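Local structure of conserved protein (Methanosarcina mazei, 2NR4) at residues E32-T37 against P84-R89; V80-I85 against E115-V120; R158-V163 against D198-A203. The protein is of unknown function but binds flavin mononucleotide, as a two-chain flavoprotein whose N-terminal domain belongs to a clan of FMN-binding families. One frame throughout, in Å; residues are numbered along the deposited sequence.

Interaction 1 (E32-T37 against P84-R89); sequences EIIAST and PILFVR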
loop_
_atom_site.group_PDB
_atom_site.type_symbol
_atom_site.label_atom_id
_atom_site.label_comp_id
_atom_site.label_asym_id
_atom_site.label_seq_id
_atom_site.Cartn_x
_atom_site.Cartn_y
_atom_site.Cartn_z
ATOM N N GLU A 32 -3.635 -5.337 -6.554
ATOM C CA GLU A 32 -4.994 -5.471 -5.995
ATOM C C GLU A 32 -5.796 -4.247 -6.385
ATOM O O GLU A 32 -5.587 -3.122 -5.857
ATOM C CB GLU A 32 -4.963 -5.639 -4.469
ATOM C CG GLU A 32 -4.005 -6.772 -3.977
ATOM C CD GLU A 32 -4.491 -8.182 -4.293
ATOM O OE1 GLU A 32 -5.647 -8.351 -4.808
ATOM O OE2 GLU A 32 -3.706 -9.148 -4.037
ATOM N N ILE A 33 -6.734 -4.478 -7.306
ATOM C CA ILE A 33 -7.542 -3.391 -7.852
ATOM C C ILE A 33 -9.029 -3.708 -7.657
ATOM O O ILE A 33 -9.383 -4.769 -7.186
ATOM C CB ILE A 33 -7.197 -3.138 -9.329
ATOM C CG1 ILE A 33 -7.196 -4.435 -10.166
ATOM C CG2 ILE A 33 -5.795 -2.411 -9.416
ATOM C CD1 ILE A 33 -8.563 -4.956 -10.569
ATOM N N ILE A 34 -9.897 -2.784 -8.026
ATOM C CA ILE A 34 -11.305 -3.167 -8.078
ATOM C C ILE A 34 -11.668 -3.325 -9.553
ATOM O O ILE A 34 -11.493 -2.418 -10.346
ATOM C CB ILE A 34 -12.151 -2.099 -7.398
ATOM C CG1 ILE A 34 -11.803 -2.109 -5.888
ATOM C CG2 ILE A 34 -13.670 -2.351 -7.691
ATOM C CD1 ILE A 34 -12.273 -0.906 -5.176
ATOM N N ALA A 35 -12.192 -4.475 -9.909
ATOM C CA ALA A 35 -12.503 -4.747 -11.310
ATOM C C ALA A 35 -13.937 -4.324 -11.570
ATOM O O ALA A 35 -14.821 -4.742 -10.823
ATOM C CB ALA A 35 -12.378 -6.206 -11.556
ATOM N N SER A 36 -14.163 -3.536 -12.628
ATOM C CA SER A 36 -15.567 -3.209 -13.026
ATOM C C SER A 36 -15.930 -4.067 -14.237
ATOM O O SER A 36 -15.118 -4.245 -15.151
ATOM C CB SER A 36 -15.753 -1.720 -13.359
ATOM O OG SER A 36 -14.742 -1.222 -14.223
ATOM N N THR A 37 -17.157 -4.578 -14.265
ATOM C CA THR A 37 -17.583 -5.433 -15.380
ATOM C C THR A 37 -19.075 -5.115 -15.602
ATOM O O THR A 37 -19.685 -4.445 -14.772
ATOM C CB THR A 37 -17.492 -6.934 -15.033
ATOM O OG1 THR A 37 -18.138 -7.232 -13.769
ATOM C CG2 THR A 37 -16.029 -7.497 -15.065
ATOM N N PRO A 84 -10.135 2.586 1.437
ATOM C CA PRO A 84 -10.451 1.257 1.961
ATOM C C PRO A 84 -11.975 1.049 2.049
ATOM O O PRO A 84 -12.431 -0.078 1.999
ATOM C CB PRO A 84 -9.813 1.285 3.354
ATOM C CG PRO A 84 -9.890 2.759 3.727
ATOM C CD PRO A 84 -9.534 3.451 2.468
ATOM N N ILE A 85 -12.728 2.136 2.216
ATOM C CA ILE A 85 -14.213 2.066 2.197
ATOM C C ILE A 85 -14.753 1.454 0.899
ATOM O O ILE A 85 -15.561 0.527 0.916
ATOM C CB ILE A 85 -14.877 3.426 2.522
ATOM C CG1 ILE A 85 -14.596 3.819 3.993
ATOM C CG2 ILE A 85 -16.417 3.305 2.304
ATOM C CD1 ILE A 85 -14.958 5.282 4.334
ATOM N N LEU A 86 -14.274 1.952 -0.237
ATOM C CA LEU A 86 -14.684 1.403 -1.547
ATOM C C LEU A 86 -14.279 -0.052 -1.740
ATOM O O LEU A 86 -15.058 -0.880 -2.260
ATOM C CB LEU A 86 -14.174 2.314 -2.658
ATOM C CG LEU A 86 -14.844 2.492 -4.015
ATOM C CD1 LEU A 86 -16.399 2.610 -3.904
ATOM C CD2 LEU A 86 -14.251 3.736 -4.626
ATOM N N PHE A 87 -13.081 -0.428 -1.289
ATOM C CA PHE A 87 -12.746 -1.835 -1.274
ATOM C C PHE A 87 -13.722 -2.735 -0.547
ATOM O O PHE A 87 -14.056 -3.828 -1.004
ATOM C CB PHE A 87 -11.341 -2.070 -0.644
ATOM C CG PHE A 87 -10.287 -2.331 -1.638
ATOM C CD1 PHE A 87 -10.070 -3.618 -2.105
ATOM C CD2 PHE A 87 -9.507 -1.294 -2.123
ATOM C CE1 PHE A 87 -9.098 -3.860 -3.027
ATOM C CE2 PHE A 87 -8.541 -1.546 -3.048
ATOM C CZ PHE A 87 -8.358 -2.838 -3.502
ATOM N N VAL A 88 -14.119 -2.320 0.651
ATOM C CA VAL A 88 -14.944 -3.167 1.466
ATOM C C VAL A 88 -16.355 -3.139 0.881
ATOM O O VAL A 88 -16.978 -4.167 0.769
ATOM C CB VAL A 88 -14.928 -2.728 2.941
ATOM C CG1 VAL A 88 -15.957 -3.497 3.756
ATOM C CG2 VAL A 88 -13.513 -2.952 3.559
ATOM N N ARG A 89 -16.825 -1.971 0.486
ATOM C CA ARG A 89 -18.166 -1.883 -0.131
ATOM C C ARG A 89 -18.253 -2.726 -1.395
ATOM O O ARG A 89 -19.255 -3.412 -1.614
ATOM C CB ARG A 89 -18.502 -0.435 -0.458
ATOM C CG ARG A 89 -18.772 0.418 0.797
ATOM C CD ARG A 89 -19.352 1.771 0.450
ATOM N NE ARG A 89 -20.504 1.624 -0.444
ATOM C CZ ARG A 89 -20.640 2.206 -1.633
ATOM N NH1 ARG A 89 -19.711 3.031 -2.120
ATOM N NH2 ARG A 89 -21.742 1.950 -2.348
#
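Ile34, on strand 32-37, reaches across to helix 84-89 and lies over the aromatic ring of Phe87. Its CB points at the helix, and the first torsion sets CG1 beside the backbone N and anti to the carbonyl carbon (chi1 -67°), so that the longer branch is the one extended toward the ring. Ile34 CG1 then stands 4.2 Å from the centroid of the Phe87 ring and only 6° off its normal, a CH-pi contact over the centre of the face. One bond further on, Ile34 CD1 runs beyond the ring toward the helix backbone, where it lies 4.0 Å from Phe87 N. Ile34 CD1 is also 4.1 Å from Phe87 CD2. With Leu86 CG 4.4 Å away, Ile34 CD1 wedges between the two side chains.

The far end of the ring meets the strand differently. Phe87 CZ is 3.6 Å from Glu32 O, with the carbonyl oxygen at the ring edge and in its plane, and no hydrogen bond joins the segments. Glu32 turns its carboxylate away from the helix and touches the bound FMN.

Strand 29-37 runs in the closed barrel between strands 43-51 and 75-79, and the segments 32-37 and 84-89 cross at 54°. Val81 and Ala44 also pack on Ile34, while helix 158-176 reaches Phe87 through Leu164.

Interaction 2 (V80-I85 against E115-V120); sequences VVYDPI and EAIAWV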
loop_
_atom_site.group_PDB
_atom_site.type_symbol
_atom_site.label_atom_id
_atom_site.label_comp_id
_atom_site.label_asym_id
_atom_site.label_seq_id
_atom_site.Cartn_x
_atom_site.Cartn_y
_atom_site.Cartn_z
ATOM N N VAL A 80 -7.856 1.481 -10.028
ATOM C CA VAL A 80 -6.947 1.685 -8.874
ATOM C C VAL A 80 -7.658 2.535 -7.845
ATOM O O VAL A 80 -8.130 3.640 -8.156
ATOM C CB VAL A 80 -5.577 2.331 -9.271
ATOM C CG1 VAL A 80 -4.772 2.657 -7.991
ATOM C CG2 VAL A 80 -4.799 1.401 -10.225
ATOM N N VAL A 81 -7.761 2.000 -6.639
ATOM C CA VAL A 81 -8.499 2.630 -5.552
ATOM C C VAL A 81 -7.599 2.607 -4.296
ATOM O O VAL A 81 -7.076 1.549 -3.924
ATOM C CB VAL A 81 -9.825 1.838 -5.362
ATOM C CG1 VAL A 81 -10.434 2.035 -3.945
ATOM C CG2 VAL A 81 -10.821 2.108 -6.553
ATOM N N TYR A 82 -7.434 3.765 -3.651
ATOM C CA TYR A 82 -6.681 3.857 -2.381
ATOM C C TYR A 82 -7.630 3.991 -1.185
ATOM O O TYR A 82 -7.193 3.984 -0.054
ATOM C CB TYR A 82 -5.742 5.079 -2.372
ATOM C CG TYR A 82 -4.714 5.096 -3.479
ATOM C CD1 TYR A 82 -4.109 3.935 -3.910
ATOM C CD2 TYR A 82 -4.318 6.295 -4.052
ATOM C CE1 TYR A 82 -3.139 3.957 -4.919
ATOM C CE2 TYR A 82 -3.369 6.324 -5.059
ATOM C CZ TYR A 82 -2.790 5.155 -5.490
ATOM O OH TYR A 82 -1.858 5.184 -6.503
ATOM N N ASP A 83 -8.931 4.052 -1.456
ATOM C CA ASP A 83 -9.941 4.204 -0.427
ATOM C C ASP A 83 -10.396 2.848 0.140
ATOM O O ASP A 83 -10.977 2.043 -0.587
ATOM C CB ASP A 83 -11.118 4.960 -1.042
ATOM C CG ASP A 83 -12.245 5.183 -0.072
ATOM O OD1 ASP A 83 -12.064 5.079 1.195
ATOM O OD2 ASP A 83 -13.333 5.488 -0.614
ATOM N N PRO A 84 -10.135 2.586 1.437
ATOM C CA PRO A 84 -10.451 1.257 1.961
ATOM C C PRO A 84 -11.975 1.049 2.049
ATOM O O PRO A 84 -12.431 -0.078 1.999
ATOM C CB PRO A 84 -9.813 1.285 3.354
ATOM C CG PRO A 84 -9.890 2.759 3.727
ATOM C CD PRO A 84 -9.534 3.451 2.468
ATOM N N ILE A 85 -12.728 2.136 2.216
ATOM C CA ILE A 85 -14.213 2.066 2.197
ATOM C C ILE A 85 -14.753 1.454 0.899
ATOM O O ILE A 85 -15.561 0.527 0.916
ATOM C CB ILE A 85 -14.877 3.426 2.522
ATOM C CG1 ILE A 85 -14.596 3.819 3.993
ATOM C CG2 ILE A 85 -16.417 3.305 2.304
ATOM C CD1 ILE A 85 -14.958 5.282 4.334
ATOM N N GLU A 115 -14.609 7.121 -8.969
ATOM C CA GLU A 115 -13.601 7.378 -7.947
ATOM C C GLU A 115 -12.278 6.629 -8.208
ATOM O O GLU A 115 -11.378 6.665 -7.375
ATOM C CB GLU A 115 -14.150 7.045 -6.565
ATOM C CG GLU A 115 -15.265 8.001 -6.068
ATOM C CD GLU A 115 -14.897 9.492 -6.127
ATOM O OE1 GLU A 115 -13.734 9.870 -5.823
ATOM O OE2 GLU A 115 -15.788 10.305 -6.469
ATOM N N ALA A 116 -12.148 5.980 -9.360
ATOM C CA ALA A 116 -10.859 5.378 -9.732
ATOM C C ALA A 116 -9.738 6.412 -9.879
ATOM O O ALA A 116 -9.921 7.501 -10.440
ATOM C CB ALA A 116 -10.986 4.579 -11.013
ATOM N N ILE A 117 -8.561 6.068 -9.371
ATOM C CA ILE A 117 -7.382 6.879 -9.615
ATOM C C ILE A 117 -6.960 6.760 -11.082
ATOM O O ILE A 117 -6.692 7.754 -11.750
ATOM C CB ILE A 117 -6.220 6.425 -8.679
ATOM C CG1 ILE A 117 -6.653 6.443 -7.184
ATOM C CG2 ILE A 117 -4.975 7.238 -8.954
ATOM C CD1 ILE A 117 -6.943 7.786 -6.641
ATOM N N ALA A 118 -6.869 5.522 -11.556
ATOM C CA ALA A 118 -6.537 5.188 -12.925
ATOM C C ALA A 118 -7.321 3.933 -13.327
ATOM O O ALA A 118 -7.522 3.003 -12.493
ATOM C CB ALA A 118 -5.017 4.935 -13.044
ATOM N N TRP A 119 -7.748 3.871 -14.594
ATOM C CA TRP A 119 -8.516 2.700 -15.090
ATOM C C TRP A 119 -7.931 2.189 -16.393
ATOM O O TRP A 119 -7.315 2.972 -17.162
ATOM C CB TRP A 119 -10.037 3.021 -15.206
ATOM C CG TRP A 119 -10.326 4.229 -16.043
ATOM C CD1 TRP A 119 -10.542 5.510 -15.591
ATOM C CD2 TRP A 119 -10.380 4.290 -17.481
ATOM N NE1 TRP A 119 -10.747 6.367 -16.684
ATOM C CE2 TRP A 119 -10.653 5.639 -17.841
ATOM C CE3 TRP A 119 -10.254 3.331 -18.501
ATOM C CZ2 TRP A 119 -10.781 6.051 -19.181
ATOM C CZ3 TRP A 119 -10.376 3.740 -19.824
ATOM C CH2 TRP A 119 -10.617 5.098 -20.149
ATOM N N VAL A 120 -8.075 0.892 -16.632
ATOM C CA VAL A 120 -7.713 0.294 -17.922
ATOM C C VAL A 120 -8.856 -0.625 -18.303
ATOM O O VAL A 120 -9.239 -1.504 -17.517
ATOM C CB VAL A 120 -6.395 -0.535 -17.865
ATOM C CG1 VAL A 120 -6.028 -1.079 -19.276
ATOM C CG2 VAL A 120 -5.230 0.314 -17.278
#
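The ring of Tyr82 receives Ile117 over one face: Ile117 CG1 sits 3.8 Å above the ring plane, displaced toward the rim, and is 3.9 Å from Tyr82 CD2. The contact belongs to the closed antiparallel barrel, where the chain leaves strand 75-79 beside strand 118-130. The two side chains cross at about a right angle, and Ile117 CD1 follows along the same rim. At the end of the ring, Tyr82 OH is hydrogen-bonded to Pro154 O of the second subunit, so the tyrosine ties this contact to the dimer interface.

Val80 provides both backbone bonds across the contact. Val80 N donates to Ala118 O over 2.9 Å, almost straight at 176°, and Val80 O accepts from Ile117 N at 2.7 Å. One residue is thus bonded to two successive partners, and with Ile117 in a helical backbone conformation the offset resembles a beta bulge, although Ala118 N does not join in. Val80 O is further approached by Ala116 CA-H at 3.6 Å and by the aliphatic CG1 of Ile117. Val80 turns CG1 opposite its own N (chi1 173°), which lays that methyl 4.1 Å from Ile117 CB. Just before strand 118-130, the Ala116 carbonyl accepts from the side chains of Asn146 and Asn149.

Beyond Tyr82 the chain enters helix 84-92 with Asp83 as N-cap. Asp83 OD1 takes a bent capping bond from Ile85 N, 3.2 Å long at 137°, which arrives from well above the carboxylate plane.

Interaction 3 (R158-V163 against D198-A203); sequences RGFNAV and DAEKKA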
loop_
_atom_site.group_PDB
_atom_site.type_symbol
_atom_site.label_atom_id
_atom_site.label_comp_id
_atom_site.label_asym_id
_atom_site.label_seq_id
_atom_site.Cartn_x
_atom_site.Cartn_y
_atom_site.Cartn_z
ATOM N N ARG A 158 -0.062 0.537 7.455
ATOM C CA ARG A 158 -0.360 -0.810 7.890
ATOM C C ARG A 158 -1.849 -0.983 8.231
ATOM O O ARG A 158 -2.313 -2.104 8.258
ATOM C CB ARG A 158 0.481 -1.186 9.097
ATOM C CG ARG A 158 2.007 -1.271 8.787
ATOM C CD ARG A 158 2.710 -1.433 10.100
ATOM N NE ARG A 158 2.582 -2.788 10.588
ATOM C CZ ARG A 158 2.618 -3.109 11.878
ATOM N NH1 ARG A 158 2.772 -2.158 12.810
ATOM N NH2 ARG A 158 2.521 -4.369 12.225
ATOM N N GLY A 159 -2.536 0.119 8.532
ATOM C CA GLY A 159 -3.988 0.124 8.795
ATOM C C GLY A 159 -4.767 -0.166 7.524
ATOM O O GLY A 159 -5.670 -1.032 7.505
ATOM N N PHE A 160 -4.408 0.525 6.446
ATOM C CA PHE A 160 -4.998 0.232 5.136
ATOM C C PHE A 160 -4.707 -1.213 4.739
ATOM O O PHE A 160 -5.598 -1.965 4.330
ATOM C CB PHE A 160 -4.474 1.193 4.069
ATOM C CG PHE A 160 -5.014 0.892 2.698
ATOM C CD1 PHE A 160 -6.229 1.448 2.298
ATOM C CD2 PHE A 160 -4.360 -0.017 1.833
ATOM C CE1 PHE A 160 -6.783 1.154 1.060
ATOM C CE2 PHE A 160 -4.916 -0.324 0.558
ATOM C CZ PHE A 160 -6.152 0.269 0.174
ATOM N N ASN A 161 -3.447 -1.630 4.922
ATOM C CA ASN A 161 -3.060 -2.992 4.584
ATOM C C ASN A 161 -3.843 -4.020 5.400
ATOM O O ASN A 161 -4.192 -5.086 4.899
ATOM C CB ASN A 161 -1.551 -3.161 4.806
ATOM C CG ASN A 161 -0.723 -2.256 3.914
ATOM O OD1 ASN A 161 -1.219 -1.590 2.997
ATOM N ND2 ASN A 161 0.589 -2.213 4.195
ATOM N N ALA A 162 -4.136 -3.685 6.661
ATOM C CA ALA A 162 -4.908 -4.568 7.544
ATOM C C ALA A 162 -6.341 -4.718 7.096
ATOM O O ALA A 162 -6.932 -5.827 7.210
ATOM C CB ALA A 162 -4.866 -4.072 8.953
ATOM N N VAL A 163 -6.895 -3.642 6.559
ATOM C CA VAL A 163 -8.251 -3.682 5.976
ATOM C C VAL A 163 -8.295 -4.640 4.787
ATOM O O VAL A 163 -9.205 -5.460 4.707
ATOM C CB VAL A 163 -8.747 -2.282 5.511
ATOM C CG1 VAL A 163 -10.094 -2.415 4.692
ATOM C CG2 VAL A 163 -8.953 -1.376 6.736
ATOM N N ASP A 198 -9.498 7.680 9.869
ATOM C CA ASP A 198 -10.965 7.534 9.878
ATOM C C ASP A 198 -11.509 6.580 8.808
ATOM O O ASP A 198 -12.419 5.798 9.091
ATOM C CB ASP A 198 -11.663 8.894 9.727
ATOM C CG ASP A 198 -11.560 9.743 10.978
ATOM O OD1 ASP A 198 -11.190 9.181 12.025
ATOM O OD2 ASP A 198 -11.839 10.969 10.919
ATOM N N ALA A 199 -10.987 6.653 7.581
ATOM C CA ALA A 199 -11.492 5.802 6.499
ATOM C C ALA A 199 -11.287 4.312 6.793
ATOM O O ALA A 199 -12.209 3.503 6.602
ATOM C CB ALA A 199 -10.854 6.174 5.164
ATOM N N GLU A 200 -10.090 3.948 7.270
ATOM C CA GLU A 200 -9.848 2.565 7.688
ATOM C C GLU A 200 -10.743 2.090 8.820
ATOM O O GLU A 200 -11.225 0.944 8.832
ATOM C CB GLU A 200 -8.384 2.342 8.073
ATOM C CG GLU A 200 -7.445 2.330 6.883
ATOM C CD GLU A 200 -7.130 3.694 6.333
ATOM O OE1 GLU A 200 -7.228 4.687 7.097
ATOM O OE2 GLU A 200 -6.783 3.774 5.121
ATOM N N LYS A 201 -10.956 2.969 9.794
ATOM C CA LYS A 201 -11.769 2.584 10.933
ATOM C C LYS A 201 -13.224 2.379 10.502
ATOM O O LYS A 201 -13.849 1.421 10.949
ATOM C CB LYS A 201 -11.583 3.555 12.107
ATOM C CG LYS A 201 -10.144 3.534 12.693
ATOM C CD LYS A 201 -9.985 4.665 13.750
ATOM C CE LYS A 201 -8.526 4.898 14.142
ATOM N NZ LYS A 201 -8.382 6.133 14.990
ATOM N N LYS A 202 -13.710 3.215 9.590
ATOM C CA LYS A 202 -15.031 3.040 8.954
ATOM C C LYS A 202 -15.117 1.750 8.124
ATOM O O LYS A 202 -16.126 1.034 8.169
ATOM C CB LYS A 202 -15.390 4.239 8.055
ATOM C CG LYS A 202 -15.817 5.515 8.770
ATOM C CD LYS A 202 -16.602 6.457 7.816
ATOM C CE LYS A 202 -16.120 7.924 7.968
ATOM N NZ LYS A 202 -15.950 8.278 9.417
ATOM N N ALA A 203 -14.043 1.445 7.381
ATOM C CA ALA A 203 -13.971 0.213 6.584
ATOM C C ALA A 203 -14.087 -1.046 7.430
ATOM O O ALA A 203 -14.841 -1.952 7.097
ATOM C CB ALA A 203 -12.689 0.179 5.734
#
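Glu200 and Phe160 are brought together by a bend and by a swing. The glutamate chain folds at its second torsion (chi2 77°), which turns the carboxylate back toward the start of helix 158-176 and Phe160 CB, while Phe160 carries CG anti to its backbone N (chi1 178°) and offers the near edge of its ring. Glu200 OE2 comes to that edge, in the plane of the ring, 3.7 Å from Phe160 CD1 and 3.6 Å from Phe160 CB, with the carboxylate itself turned steeply against the ring plane. Before the bend, the aliphatic CG of Glu200 rests against the helix backbone, 3.6 Å from Phe160 N and 3.7 Å from Gly159 C. Gly159 presents bare backbone to this methylene.

The other carboxylate oxygen, OE1, accepts a hydrogen bond from Gly197 N, just ahead of helix 198-210. A bond from the residue before a helix to the side chain of the third helix residue is one half of a capping box; glycine has no side chain to return the other. It pins the carboxylate at the start of its own helix, where the N-terminal end would probably favour its negative charge. Replacing Glu200 by an alanine would probably leave Gly197 N without this acceptor and open a gap beside Gly159 and the Phe160 ring edge.

One turn along, Val163 extends the packing with both methyls: Val163 CG2 lies 4.0 Å from Glu200 CB, and Val163 CG1 is 3.8 Å from Ala203 CB. The axes of segments 158-163 and 198-203 run 21° apart and approach to 9.5 Å.

Helix 84-92 packs against both helices, with Pro84 on Phe160 and Glu200 and Val88 on Val163. Helix 179-195 packs on Ala162 through Tyr188 and Leu191, and Pro156 of the second subunit touches Phe160.

Interactions 1 and 2 lie close together, their centres about 7 Å apart, and both use helix 84-92: 80-85 leads into the helix, and Pro84 and Ile85 belong to both. Interaction 1 joins the helix to strand 29-37, interaction 2 the loop leading into it to the start of strand 118-130. Interaction 3 comes later in the chain, about 14 and 15 Å from the centres of the other two, in the C-terminal helices. Pro84 and Phe160 bridge the groups, Pro84 CG lying 3.6 Å from Glu200 OE2. Helix 84-92 is thus sandwiched between the barrel and the helical part, beside the FMN pocket, and all three contacts also touch the second subunit.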